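PDB 1Y9U: putative iron binding protein from Bordetella pertussis Tohama I, which binds ferric iron through tyrosine side chains as a periplasmic solute-binding protein, and probably serves in iron uptake. Local coordinates for residues 179-182 with 183-186. Sequence-based numbering, arbitrary orientation.
Sequences DRDV and ARDI
The carboxylate of Asp181 lies over one face of the Arg184 guanidinium, and the carboxylate carbon CG of Asp185 lies in plane at its edge. Together the three residues form a salt-bridge network on helix 179-187 of a periplasmic binding protein fold. The stacked planes of Asp181 and Arg184 are 17° apart. Asp181 OD1 sits 3.2 Å from Arg184 NH1, above the plane, so this bridge rests on charge and no N-H points at the oxygen. The edge is gripped side-on by two nitrogens. Arg184 NE donates to Asp185 OD1 at 2.9 Å, from above the carboxylate plane, and Arg184 NH2 donates to Asp185 OD2 in a nearly straight bond of 172°. The arginine chain bends at chi3 (67°), which helps place the guanidinium between both acids. Asp185 OD2 also pairs with Arg173, and Asp181 OD2 accepts from the backbone N of Gly178.

Backbone bonds hold the turn, among them Arg184 N to Arg180 O at 3.1 Å. Val182 CG1 is 3.9 Å from Ile186 CD1, side by side, and both residues pack on Tyr110 of strand 100-112. Asp179 OD2 is salt-bridged to Arg107 and hydrogen-bonded to Asn197 N. Asp179 lies beside Tyr143 and Tyr200, which bind ferric iron in this protein, though none is bound here. One water donates to Asp181 OD2 at 2.7 Å and accepts from Arg184 NH1 at 3.2 Å.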
ATOM      1  N   ASP A 179      -2.302 -12.840  -3.069  1.00  9.77           N
ATOM      2  CA  ASP A 179      -3.571 -12.135  -3.052  1.00  9.26           C
ATOM      3  C   ASP A 179      -4.460 -12.530  -4.234  1.00  8.99           C
ATOM      4  O   ASP A 179      -5.678 -12.682  -4.077  1.00 10.29           O
ATOM      5  CB  ASP A 179      -3.375 -10.615  -3.018  1.00  8.77           C
ATOM      6  CG  ASP A 179      -3.254 -10.057  -1.634  1.00  8.86           C
ATOM      7  OD1 ASP A 179      -3.046 -10.816  -0.631  1.00 10.52           O
ATOM      8  OD2 ASP A 179      -3.308  -8.815  -1.445  1.00  9.62           O
ATOM      9  N   ARG A 180      -3.879 -12.681  -5.415  1.00  8.67           N
ATOM     10  CA  ARG A 180      -4.659 -13.066  -6.577  1.00  9.63           C
ATOM     11  C   ARG A 180      -5.263 -14.465  -6.435  1.00  9.21           C
ATOM     12  O   ARG A 180      -6.311 -14.737  -6.998  1.00  9.82           O
ATOM     13  CB  ARG A 180      -3.871 -12.919  -7.875  1.00  9.55           C
ATOM     14  CG  ARG A 180      -3.657 -11.463  -8.229  1.00 11.94           C
ATOM     15  CD  ARG A 180      -2.765 -11.267  -9.378  1.00 17.39           C
ATOM     16  NE  ARG A 180      -1.438 -11.137  -8.834  1.00 18.59           N
ATOM     17  CZ  ARG A 180      -0.542 -10.269  -9.231  1.00 15.80           C
ATOM     18  NH1 ARG A 180      -0.772  -9.449 -10.262  1.00 18.45           N
ATOM     19  NH2 ARG A 180       0.626 -10.279  -8.627  1.00 19.69           N
ATOM     20  N   ASP A 181      -4.610 -15.328  -5.657  1.00 10.14           N
ATOM     21  CA  ASP A 181      -5.173 -16.661  -5.383  1.00 10.03           C
ATOM     22  C   ASP A 181      -6.534 -16.602  -4.695  1.00  9.97           C
ATOM     23  O   ASP A 181      -7.325 -17.541  -4.783  1.00 10.43           O
ATOM     24  CB  ASP A 181      -4.222 -17.506  -4.545  1.00 10.25           C
ATOM     25  CG  ASP A 181      -2.977 -17.910  -5.293  1.00 11.08           C
ATOM     26  OD1 ASP A 181      -3.014 -18.095  -6.549  1.00 13.23           O
ATOM     27  OD2 ASP A 181      -1.928 -18.110  -4.661  1.00 13.10           O
ATOM     28  N   VAL A 182      -6.801 -15.533  -3.979  1.00  9.93           N
ATOM     29  CA  VAL A 182      -8.127 -15.335  -3.400  1.00  9.79           C
ATOM     30  C   VAL A 182      -9.169 -15.297  -4.504  1.00  9.28           C
ATOM     31  O   VAL A 182     -10.218 -15.929  -4.396  1.00 10.30           O
ATOM     32  CB  VAL A 182      -8.185 -14.072  -2.524  1.00 10.55           C
ATOM     33  CG1 VAL A 182      -9.600 -13.782  -2.062  1.00 10.34           C
ATOM     34  CG2 VAL A 182      -7.225 -14.188  -1.341  1.00 10.52           C
ATOM     35  N   ALA A 183      -8.902 -14.523  -5.563  1.00  9.13           N
ATOM     36  CA  ALA A 183      -9.830 -14.446  -6.694  1.00  9.32           C
ATOM     37  C   ALA A 183      -9.954 -15.790  -7.427  1.00  9.20           C
ATOM     38  O   ALA A 183     -11.054 -16.244  -7.764  1.00  9.17           O
ATOM     39  CB  ALA A 183      -9.386 -13.352  -7.652  1.00  9.99           C
ATOM     40  N   ARG A 184      -8.821 -16.447  -7.633  1.00  9.32           N
ATOM     41  CA  ARG A 184      -8.803 -17.786  -8.227  1.00  9.61           C
ATOM     42  C   ARG A 184      -9.730 -18.732  -7.462  1.00  9.74           C
ATOM     43  O   ARG A 184     -10.523 -19.471  -8.059  1.00 10.90           O
ATOM     44  CB  ARG A 184      -7.392 -18.349  -8.207  1.00 10.26           C
ATOM     45  CG  ARG A 184      -7.274 -19.749  -8.770  1.00 11.48           C
ATOM     46  CD  ARG A 184      -5.975 -20.394  -8.438  1.00 14.08           C
ATOM     47  NE  ARG A 184      -5.875 -20.646  -7.007  1.00 14.50           N
ATOM     48  CZ  ARG A 184      -4.785 -21.041  -6.381  1.00 14.80           C
ATOM     49  NH1 ARG A 184      -3.647 -21.236  -7.046  1.00 17.17           N
ATOM     50  NH2 ARG A 184      -4.847 -21.248  -5.071  1.00 16.89           N
ATOM     51  N   ASP A 185      -9.636 -18.688  -6.139  1.00  9.57           N
ATOM     52  CA  ASP A 185     -10.351 -19.664  -5.316  1.00 10.13           C
ATOM     53  C   ASP A 185     -11.812 -19.297  -5.115  1.00 10.03           C
ATOM     54  O   ASP A 185     -12.649 -20.165  -4.904  1.00 10.77           O
ATOM     55  CB  ASP A 185      -9.620 -19.851  -3.999  1.00  9.79           C
ATOM     56  CG  ASP A 185      -8.314 -20.611  -4.159  1.00 11.32           C
ATOM     57  OD1 ASP A 185      -8.067 -21.230  -5.248  1.00 13.26           O
ATOM     58  OD2 ASP A 185      -7.501 -20.658  -3.215  1.00 13.43           O
ATOM     59  N   ILE A 186     -12.157 -18.026  -5.230  1.00  9.22           N
ATOM     60  CA  ILE A 186     -13.565 -17.653  -5.293  1.00  9.70           C
ATOM     61  C   ILE A 186     -14.177 -18.164  -6.603  1.00 10.21           C
ATOM     62  O   ILE A 186     -15.280 -18.756  -6.598  1.00 11.16           O
ATOM     63  CB  ILE A 186     -13.750 -16.122  -5.123  1.00  9.21           C
ATOM     64  CG1 ILE A 186     -13.410 -15.712  -3.690  1.00  9.17           C
ATOM     65  CG2 ILE A 186     -15.186 -15.732  -5.468  1.00 11.36           C
ATOM     66  CD1 ILE A 186     -13.258 -14.208  -3.469  1.00 10.00           C
TER
HETATM   67  O   HOH W   1      -1.205 -20.657  -4.993  1.00 32.74           O